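Local coordinates for ascorbate-specific PTS system EIIA component (PDB 2OQT), which probably takes part in ascorbate uptake as the cytoplasmic IIA component that relays phosphoryl groups in the phosphoenolpyruvate-dependent sugar phosphotransferase system, at residues M2-K5 with Q6-D10; Q32-D36 with S37-T41; E25-R28 with L29-P33. All blocks are in the same frame, centred on the assembly; numbering follows the deposited sequence. Where two conformers were deposited one is given.

All three contacts are local, each joining residues a few positions apart, and together they sample the start of one helix and the middle and end of another. Contact 1 opens the short helix 4-10 with a side-chain cap. Contacts 2 and 3 both use helix 23-36 and share Q32 and P33: contact 3 is its middle, ruled by backbone bonds, while contact 2 is its kinked C-terminal end and the following loop, whose amides take up carbonyls. All are partly buried; contact 3 lies nearest the chain centre (about 9 Å between centres), contacts 1 and 2 farther out (about 12 and 13 Å). Contacts 2 and 3 touch through V40 and V31, whereas contact 1 stands apart.

Contact 1: M2-K5 with Q6-D10; sequences MNLK and QALID. Unlike the reference sequence in segment 6-10: L8 (reference Phe).
With chi1 at 164°, the N3 side chain swings its amide carbon away from its own backbone N and over the first turn of helix 4-10, where OD1 meets Q6 N at 3.2 Å. N3 stands at the N-cap, and this is its capping bond, nearly straight at the hydrogen but long and weak. The same residue gives its backbone carbonyl to A7, with A7 N 2.8 Å from N3 O, so two amides of the first turn are taken up by one residue. N3 CG also lies against Q6 CB, and the two side-chain amides stand almost perpendicular, their planes 88° apart. The stronger partner of the N3 side chain is K150 NZ, which also bonds to OD1.

At the next residue, L4 has its CG anti to the backbone N (chi1 171°), and its CD1 lies 3.7 Å from CD2 of L8, a residue that is Phe in the reference sequence. On the more open side K5 and I9 run side by side, with K5 CD 3.7 Å from I9 CD1, while the K5 amine continues to a salt bridge with E147. The SE atom of selenomethionine M2 comes within 4.5 Å of A7 CB at the margin of the apolar face.

That face, formed by M2, L4, A7 and L8, rests on F81 of strand 80-86; L4, K5 and L8 also meet helix 139-149, and Q119 of helix 111-124 bonds to the backbone of M2 and L4.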
HETATM    1  N   MSE A   2       9.240  11.875   3.000  1.00 82.56           N
HETATM    2  CA  MSE A   2       9.346  10.409   2.821  1.00 80.77           C
HETATM    3  C   MSE A   2       9.871   9.775   1.548  1.00 79.25           C
HETATM    4  O   MSE A   2       9.436  10.107   0.458  1.00 79.30           O
HETATM    5  CB  MSE A   2       7.973   9.818   3.049  1.00 80.58           C
HETATM    6  CG  MSE A   2       7.662   9.538   4.467  1.00 79.98           C
HETATM    7 SE   MSE A   2       6.254   8.216   4.395  0.50 80.81          SE
HETATM    8  CE  MSE A   2       4.798   9.421   3.647  1.00 73.09           C
ATOM      9  N   ASN A   3      10.759   8.802   1.718  1.00 77.30           N
ATOM     10  CA  ASN A   3      11.248   7.996   0.613  1.00 75.58           C
ATOM     11  C   ASN A   3      10.596   6.643   0.745  1.00 73.77           C
ATOM     12  O   ASN A   3      10.610   6.063   1.821  1.00 74.18           O
ATOM     13  CB  ASN A   3      12.788   7.891   0.656  1.00 75.98           C
ATOM     14  CG  ASN A   3      13.348   6.759  -0.231  1.00 78.36           C
ATOM     15  OD1 ASN A   3      12.624   5.867  -0.689  1.00 79.72           O
ATOM     16  ND2 ASN A   3      14.658   6.791  -0.459  1.00 81.46           N
ATOM     17  N   LEU A   4      10.028   6.130  -0.338  1.00 71.81           N
ATOM     18  CA  LEU A   4       9.331   4.846  -0.298  1.00 70.01           C
ATOM     19  C   LEU A   4      10.201   3.655   0.067  1.00 69.43           C
ATOM     20  O   LEU A   4       9.841   2.909   0.967  1.00 69.91           O
ATOM     21  CB  LEU A   4       8.582   4.596  -1.601  1.00 70.28           C
ATOM     22  CG  LEU A   4       7.969   3.211  -1.802  1.00 69.73           C
ATOM     23  CD1 LEU A   4       6.846   2.951  -0.807  1.00 66.90           C
ATOM     24  CD2 LEU A   4       7.491   3.067  -3.241  1.00 69.92           C
ATOM     25  N   LYS A   5      11.332   3.477  -0.615  1.00 68.35           N
ATOM     26  CA  LYS A   5      12.324   2.455  -0.261  1.00 68.07           C
ATOM     27  C   LYS A   5      12.718   2.519   1.200  1.00 67.01           C
ATOM     28  O   LYS A   5      12.669   1.523   1.916  1.00 67.38           O
ATOM     29  CB  LYS A   5      13.597   2.606  -1.113  1.00 68.75           C
ATOM     30  CG  LYS A   5      14.151   1.282  -1.681  1.00 71.57           C
ATOM     31  CD  LYS A   5      15.263   0.688  -0.812  1.00 75.77           C
ATOM     32  CE  LYS A   5      16.653   1.175  -1.250  1.00 78.41           C
ATOM     33  NZ  LYS A   5      16.997   0.686  -2.630  1.00 80.43           N
ATOM     34  N   GLN A   6      13.094   3.698   1.661  1.00 65.71           N
ATOM     35  CA  GLN A   6      13.582   3.817   3.008  1.00 64.24           C
ATOM     36  C   GLN A   6      12.490   3.500   3.982  1.00 64.02           C
ATOM     37  O   GLN A   6      12.720   2.768   4.941  1.00 64.21           O
ATOM     38  CB  GLN A   6      14.148   5.215   3.278  1.00 64.34           C
ATOM     39  CG  GLN A   6      14.870   5.333   4.631  1.00 64.38           C
ATOM     40  CD  GLN A   6      15.958   4.240   4.826  1.00 65.88           C
ATOM     41  OE1 GLN A   6      16.735   3.915   3.893  1.00 63.76           O
ATOM     42  NE2 GLN A   6      15.992   3.656   6.026  1.00 63.18           N
ATOM     43  N   ALA A   7      11.309   4.077   3.740  1.00 63.82           N
ATOM     44  CA  ALA A   7      10.112   3.895   4.598  1.00 63.56           C
ATOM     45  C   ALA A   7       9.785   2.417   4.804  1.00 62.88           C
ATOM     46  O   ALA A   7       9.352   1.990   5.878  1.00 62.79           O
ATOM     47  CB  ALA A   7       8.905   4.624   3.990  1.00 63.15           C
ATOM     48  N   LEU A   8      10.016   1.654   3.742  1.00 62.81           N
ATOM     49  CA  LEU A   8       9.661   0.251   3.666  1.00 63.24           C
ATOM     50  C   LEU A   8      10.642  -0.581   4.485  1.00 63.38           C
ATOM     51  O   LEU A   8      10.280  -1.633   5.048  1.00 63.21           O
ATOM     52  CB  LEU A   8       9.705  -0.172   2.208  1.00 62.87           C
ATOM     53  CG  LEU A   8       8.506  -0.569   1.342  1.00 63.48           C
ATOM     54  CD1 LEU A   8       7.083  -0.192   1.810  1.00 62.08           C
ATOM     55  CD2 LEU A   8       8.785  -0.107  -0.111  1.00 62.33           C
ATOM     56  N   ILE A   9      11.876  -0.083   4.548  1.00 63.85           N
ATOM     57  CA  ILE A   9      12.937  -0.701   5.326  1.00 63.90           C
ATOM     58  C   ILE A   9      12.773  -0.335   6.787  1.00 64.47           C
ATOM     59  O   ILE A   9      12.907  -1.199   7.661  1.00 64.89           O
ATOM     60  CB  ILE A   9      14.350  -0.262   4.870  1.00 63.84           C
ATOM     61  CG1 ILE A   9      14.708  -0.834   3.498  1.00 63.84           C
ATOM     62  CG2 ILE A   9      15.377  -0.726   5.890  1.00 63.54           C
ATOM     63  CD1 ILE A   9      15.869  -0.086   2.806  1.00 62.40           C
ATOM     64  N   ASP A  10      12.496   0.939   7.049  1.00 64.57           N
ATOM     65  CA  ASP A  10      12.389   1.425   8.413  1.00 66.07           C
ATOM     66  C   ASP A  10      11.266   0.783   9.200  1.00 65.38           C
ATOM     67  O   ASP A  10      11.222   0.823  10.447  1.00 66.55           O
ATOM     68  CB  ASP A  10      12.233   2.928   8.407  1.00 66.93           C
ATOM     69  CG  ASP A  10      13.487   3.617   7.929  1.00 72.34           C
ATOM     70  OD1 ASP A  10      14.579   2.960   7.958  1.00 75.83           O
ATOM     71  OD2 ASP A  10      13.387   4.806   7.524  1.00 77.93           O
TER

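Contact 2: Q32-D36 with S37-T41; sequences QPLID and SKAVT
The flat peptide group that ends in L34 O is approached from the loop, with V40 N above the carbonyl plane, 38° out of it, at 2.9 Å from L34 O. That N-H points almost straight at the oxygen; A39 N adds a weak second bond to L34 O. The next carbonyl is used even further from its plane: K38 N sits 2.9 Å from I35 O and 58° out of the plane. Within the last turn, Q32 NE2 makes a weak bond to D36 OD1.

The bonds to L34 O and I35 O close the C-terminal end of helix 23-36 as a Schellman motif. A39 N to L34 O is its 6→1 bond, here weak, and K38 N to I35 O its 5→2 bond; K38 has the positive phi (49°) of the left-handed region, and L34 CG meets A39 CB at 4.3 Å. The bond from V40 N is additional.

V40 fastens the return. Its CG2, held between its own backbone N and carbonyl carbon, lies 3.7 Å from I35 CG1 and also touches L34 CB, the I35 and V40 side chains crossing at about a right angle. I35 CA adds a C-H contact to V40 O at 3.4 Å. S37 OG, likewise set between its backbone N and carbonyl carbon, makes a weak hydrogen bond to P33 O, while its stronger partner is N11 OD1. Toward the sheet, L34 touches A80 and A82 of strand 80-86.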
ATOM      1  N   GLN A  32      -1.669  -4.214   8.571  1.00 56.46           N
ATOM      2  CA  GLN A  32      -1.018  -4.965   9.637  1.00 55.43           C
ATOM      3  C   GLN A  32       0.465  -4.638   9.762  1.00 54.55           C
ATOM      4  O   GLN A  32       0.910  -4.197  10.814  1.00 55.22           O
ATOM      5  CB  GLN A  32      -1.260  -6.465   9.450  1.00 56.36           C
ATOM      6  CG  GLN A  32      -0.759  -7.317  10.589  1.00 56.89           C
ATOM      7  CD  GLN A  32      -1.107  -6.720  11.921  1.00 60.26           C
ATOM      8  OE1 GLN A  32      -2.288  -6.593  12.269  1.00 59.54           O
ATOM      9  NE2 GLN A  32      -0.074  -6.313  12.679  1.00 61.90           N
ATOM     10  N   PRO A  33       1.239  -4.777   8.685  1.00 54.06           N
ATOM     11  CA  PRO A  33       2.694  -4.539   8.843  1.00 53.35           C
ATOM     12  C   PRO A  33       3.063  -3.171   9.441  1.00 53.53           C
ATOM     13  O   PRO A  33       4.249  -2.931   9.750  1.00 53.54           O
ATOM     14  CB  PRO A  33       3.224  -4.624   7.409  1.00 52.85           C
ATOM     15  CG  PRO A  33       2.260  -5.450   6.698  1.00 53.63           C
ATOM     16  CD  PRO A  33       0.899  -5.112   7.294  1.00 53.85           C
ATOM     17  N   LEU A  34       2.068  -2.288   9.592  1.00 53.09           N
ATOM     18  CA  LEU A  34       2.291  -0.919  10.055  1.00 52.82           C
ATOM     19  C   LEU A  34       1.862  -0.773  11.479  1.00 53.36           C
ATOM     20  O   LEU A  34       2.171   0.202  12.167  1.00 52.99           O
ATOM     21  CB  LEU A  34       1.501   0.033   9.197  1.00 51.98           C
ATOM     22  CG  LEU A  34       2.331   0.849   8.222  1.00 52.88           C
ATOM     23  CD1 LEU A  34       3.533   0.105   7.705  1.00 53.66           C
ATOM     24  CD2 LEU A  34       1.453   1.453   7.125  1.00 50.03           C
ATOM     25  N   ILE A  35       1.057  -1.730  11.884  1.00 54.97           N
ATOM     26  CA  ILE A  35       0.733  -1.918  13.270  1.00 56.26           C
ATOM     27  C   ILE A  35       1.882  -2.720  13.886  1.00 56.47           C
ATOM     28  O   ILE A  35       2.396  -2.322  14.873  1.00 55.72           O
ATOM     29  CB  ILE A  35      -0.628  -2.619  13.426  1.00 56.45           C
ATOM     30  CG1 ILE A  35      -1.724  -1.617  13.038  1.00 57.57           C
ATOM     31  CG2 ILE A  35      -0.780  -3.095  14.892  1.00 53.99           C
ATOM     32  CD1 ILE A  35      -3.022  -2.218  12.507  1.00 58.87           C
ATOM     33  N   ASP A  36       2.311  -3.808  13.243  1.00 58.31           N
ATOM     34  CA  ASP A  36       3.592  -4.458  13.573  1.00 60.14           C
ATOM     35  C   ASP A  36       4.762  -3.503  13.871  1.00 60.81           C
ATOM     36  O   ASP A  36       5.520  -3.750  14.800  1.00 62.62           O
ATOM     37  CB  ASP A  36       4.027  -5.474  12.496  1.00 60.41           C
ATOM     38  CG  ASP A  36       3.053  -6.690  12.369  1.00 63.35           C
ATOM     39  OD1 ASP A  36       2.347  -7.053  13.362  1.00 65.55           O
ATOM     40  OD2 ASP A  36       3.006  -7.280  11.258  1.00 62.78           O
ATOM     41  N   SER A  37       4.941  -2.437  13.091  1.00 60.60           N
ATOM     42  CA  SER A  37       6.110  -1.595  13.262  1.00 59.40           C
ATOM     43  C   SER A  37       5.791  -0.410  14.181  1.00 59.45           C
ATOM     44  O   SER A  37       6.591   0.523  14.339  1.00 58.89           O
ATOM     45  CB  SER A  37       6.616  -1.141  11.906  1.00 60.04           C
ATOM     46  OG  SER A  37       5.671  -0.317  11.206  1.00 61.13           O
ATOM     47  N   LYS A  38       4.630  -0.496  14.814  1.00 58.44           N
ATOM     48  CA  LYS A  38       4.015   0.612  15.568  1.00 59.09           C
ATOM     49  C   LYS A  38       3.917   1.999  14.868  1.00 57.99           C
ATOM     50  O   LYS A  38       3.858   3.018  15.555  1.00 58.12           O
ATOM     51  CB  LYS A  38       4.582   0.776  17.009  1.00 60.26           C
ATOM     52  CG  LYS A  38       5.331  -0.412  17.698  1.00 63.30           C
ATOM     53  CD  LYS A  38       4.482  -1.660  18.001  1.00 67.28           C
ATOM     54  CE  LYS A  38       3.858  -1.686  19.443  1.00 69.17           C
ATOM     55  NZ  LYS A  38       4.638  -1.018  20.547  1.00 67.57           N
ATOM     56  N   ALA A  39       3.836   2.047  13.528  1.00 56.42           N
ATOM     57  CA  ALA A  39       3.632   3.342  12.829  1.00 55.00           C
ATOM     58  C   ALA A  39       2.180   3.813  12.959  1.00 54.47           C
ATOM     59  O   ALA A  39       1.935   5.012  13.053  1.00 53.14           O
ATOM     60  CB  ALA A  39       4.037   3.252  11.357  1.00 53.87           C
ATOM     61  N   VAL A  40       1.237   2.846  12.929  1.00 54.25           N
ATOM     62  CA  VAL A  40      -0.191   3.083  13.118  1.00 54.01           C
ATOM     63  C   VAL A  40      -0.827   2.100  14.111  1.00 54.87           C
ATOM     64  O   VAL A  40      -0.241   1.093  14.494  1.00 55.20           O
ATOM     65  CB  VAL A  40      -1.013   3.044  11.789  1.00 53.58           C
ATOM     66  CG1 VAL A  40      -0.346   3.871  10.704  1.00 52.51           C
ATOM     67  CG2 VAL A  40      -1.272   1.576  11.289  1.00 53.99           C
ATOM     68  N   THR A  41      -2.074   2.400  14.434  1.00 56.03           N
ATOM     69  CA  THR A  41      -2.896   1.729  15.398  1.00 57.16           C
ATOM     70  C   THR A  41      -4.010   1.046  14.570  1.00 58.25           C
ATOM     71  O   THR A  41      -4.209   1.353  13.380  1.00 57.36           O
ATOM     72  CB  THR A  41      -3.391   2.842  16.393  1.00 57.96           C
ATOM     73  OG1 THR A  41      -2.372   3.088  17.394  1.00 58.17           O
ATOM     74  CG2 THR A  41      -4.685   2.534  17.076  1.00 58.71           C
TER

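Contact 3: E25-R28 with L29-P33; sequences EAVR and LAVQP
L29 reaches back along helix 23-36 over the carbonyl of E25. Its CB lies 3.6 Å from E25 O, CG is closer still at 3.3 Å, and CD1 stands 3.8 Å from the same oxygen. The torsion chi1 of -69° places CG beside the backbone N and directs the branched end toward the preceding turn. Outside the helix, L29 also meets A20 in a loop, L18 of strand 14-18 and I84 of strand 80-86. The backbone follows the same line, for L29 N bonds to E25 O.

This is the standard i to i+4 pattern of an alpha-helix, seen here in the middle of an amphipathic helix that lies against the sheet of the IIA domain. At A30 and V31 the pattern is mixed with i to i+3 bonds. V27 O accepts from both: V31 N comes nearly along the axis of the carbonyl at 3.0 Å from V27 O, while A30 N approaches from above its plane, 70° out of it. A30 also makes a weak bond to A26 O, and V31 a weak one to R28 O. At the next residue, Q32 N bonds to R28 O. At P33 the series is interrupted, because a proline nitrogen carries no hydrogen, and the helix kinks there.

The helix has two differently occupied sides. A26, L29, A30 and P33 face strands 14-18 and 80-86, through L18, L86, I84 and R15. V27 and V31 turn to helix 42-55, both meeting I48 and V27 also Y45, which R28 touches too. Between the two valines the contact is loose, V27 CG1 to V31 CG2 measuring 4.3 Å, but V31 CG2 lies only 3.2 Å from V27 O.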
ATOM      1  N   GLU A  25     -10.580  -8.069   4.082  1.00 60.31           N
ATOM      2  CA  GLU A  25      -9.448  -8.960   4.481  1.00 61.31           C
ATOM      3  C   GLU A  25      -8.123  -8.394   4.006  1.00 60.14           C
ATOM      4  O   GLU A  25      -7.135  -8.385   4.731  1.00 59.93           O
ATOM      5  CB  GLU A  25      -9.588 -10.377   3.872  1.00 63.01           C
ATOM      6  CG  GLU A  25      -9.947 -11.550   4.815  1.00 70.12           C
ATOM      7  CD  GLU A  25     -11.464 -11.967   4.807  1.00 77.27           C
ATOM      8  OE1 GLU A  25     -11.797 -13.056   4.253  1.00 78.37           O
ATOM      9  OE2 GLU A  25     -12.317 -11.223   5.374  1.00 80.28           O
ATOM     10  N   ALA A  26      -8.121  -7.895   2.775  1.00 60.02           N
ATOM     11  CA  ALA A  26      -6.884  -7.450   2.107  1.00 59.50           C
ATOM     12  C   ALA A  26      -6.370  -6.135   2.679  1.00 59.24           C
ATOM     13  O   ALA A  26      -5.167  -5.894   2.810  1.00 58.96           O
ATOM     14  CB  ALA A  26      -7.119  -7.316   0.645  1.00 59.36           C
ATOM     15  N   VAL A  27      -7.314  -5.282   3.033  1.00 58.74           N
ATOM     16  CA  VAL A  27      -6.982  -4.036   3.671  1.00 57.65           C
ATOM     17  C   VAL A  27      -6.410  -4.312   5.066  1.00 57.40           C
ATOM     18  O   VAL A  27      -5.390  -3.742   5.418  1.00 58.39           O
ATOM     19  CB  VAL A  27      -8.201  -3.091   3.635  1.00 56.32           C
ATOM     20  CG1 VAL A  27      -8.100  -1.994   4.644  1.00 55.78           C
ATOM     21  CG2 VAL A  27      -8.299  -2.527   2.273  1.00 56.52           C
ATOM     22  N   ARG A  28      -7.058  -5.160   5.848  1.00 57.03           N
ATOM     23  CA  ARG A  28      -6.528  -5.549   7.146  0.50 57.04           C
ATOM     24  C   ARG A  28      -5.077  -6.006   7.008  1.00 56.83           C
ATOM     25  O   ARG A  28      -4.195  -5.549   7.734  1.00 56.95           O
ATOM     26  CB  ARG A  28      -7.391  -6.660   7.740  0.50 57.19           C
ATOM     27  CG  ARG A  28      -6.915  -7.235   9.058  0.50 58.09           C
ATOM     28  CD  ARG A  28      -7.952  -8.218   9.593  0.50 58.81           C
ATOM     29  NE  ARG A  28      -8.966  -7.549  10.417  0.50 61.29           N
ATOM     30  CZ  ARG A  28     -10.257  -7.884  10.449  0.50 60.92           C
ATOM     31  NH1 ARG A  28     -10.709  -8.883   9.681  0.50 60.62           N
ATOM     32  NH2 ARG A  28     -11.097  -7.206  11.228  0.50 57.52           N
ATOM     33  N   LEU A  29      -4.834  -6.908   6.056  1.00 56.74           N
ATOM     34  CA  LEU A  29      -3.500  -7.488   5.859  1.00 55.62           C
ATOM     35  C   LEU A  29      -2.527  -6.421   5.406  1.00 55.87           C
ATOM     36  O   LEU A  29      -1.328  -6.532   5.643  1.00 56.59           O
ATOM     37  CB  LEU A  29      -3.541  -8.649   4.834  1.00 55.51           C
ATOM     38  CG  LEU A  29      -4.246  -9.994   5.181  1.00 54.78           C
ATOM     39  CD1 LEU A  29      -4.396 -10.810   3.904  1.00 53.88           C
ATOM     40  CD2 LEU A  29      -3.516 -10.824   6.310  1.00 51.84           C
ATOM     41  N   ALA A  30      -3.033  -5.381   4.748  1.00 55.42           N
ATOM     42  CA  ALA A  30      -2.161  -4.401   4.153  1.00 55.19           C
ATOM     43  C   ALA A  30      -1.726  -3.380   5.200  1.00 55.52           C
ATOM     44  O   ALA A  30      -0.656  -2.770   5.090  1.00 56.13           O
ATOM     45  CB  ALA A  30      -2.838  -3.740   2.976  1.00 54.41           C
ATOM     46  N   VAL A  31      -2.556  -3.187   6.214  1.00 55.80           N
ATOM     47  CA  VAL A  31      -2.276  -2.227   7.282  1.00 56.24           C
ATOM     48  C   VAL A  31      -1.490  -2.906   8.417  1.00 56.17           C
ATOM     49  O   VAL A  31      -0.756  -2.265   9.150  1.00 55.72           O
ATOM     50  CB  VAL A  31      -3.596  -1.613   7.858  1.00 56.65           C
ATOM     51  CG1 VAL A  31      -3.289  -0.573   8.931  1.00 57.47           C
ATOM     52  CG2 VAL A  31      -4.451  -0.959   6.763  1.00 56.93           C
ATOM     53  N   GLN A  32      -1.669  -4.214   8.571  1.00 56.46           N
ATOM     54  CA  GLN A  32      -1.018  -4.965   9.637  1.00 55.43           C
ATOM     55  C   GLN A  32       0.465  -4.638   9.762  1.00 54.55           C
ATOM     56  O   GLN A  32       0.910  -4.197  10.814  1.00 55.22           O
ATOM     57  CB  GLN A  32      -1.260  -6.465   9.450  1.00 56.36           C
ATOM     58  CG  GLN A  32      -0.759  -7.317  10.589  1.00 56.89           C
ATOM     59  CD  GLN A  32      -1.107  -6.720  11.921  1.00 60.26           C
ATOM     60  OE1 GLN A  32      -2.288  -6.593  12.269  1.00 59.54           O
ATOM     61  NE2 GLN A  32      -0.074  -6.313  12.679  1.00 61.90           N
ATOM     62  N   PRO A  33       1.239  -4.777   8.685  1.00 54.06           N
ATOM     63  CA  PRO A  33       2.694  -4.539   8.843  1.00 53.35           C
ATOM     64  C   PRO A  33       3.063  -3.171   9.441  1.00 53.53           C
ATOM     65  O   PRO A  33       4.249  -2.931   9.750  1.00 53.54           O
ATOM     66  CB  PRO A  33       3.224  -4.624   7.409  1.00 52.85           C
ATOM     67  CG  PRO A  33       2.260  -5.450   6.698  1.00 53.63           C
ATOM     68  CD  PRO A  33       0.899  -5.112   7.294  1.00 53.85           C
TER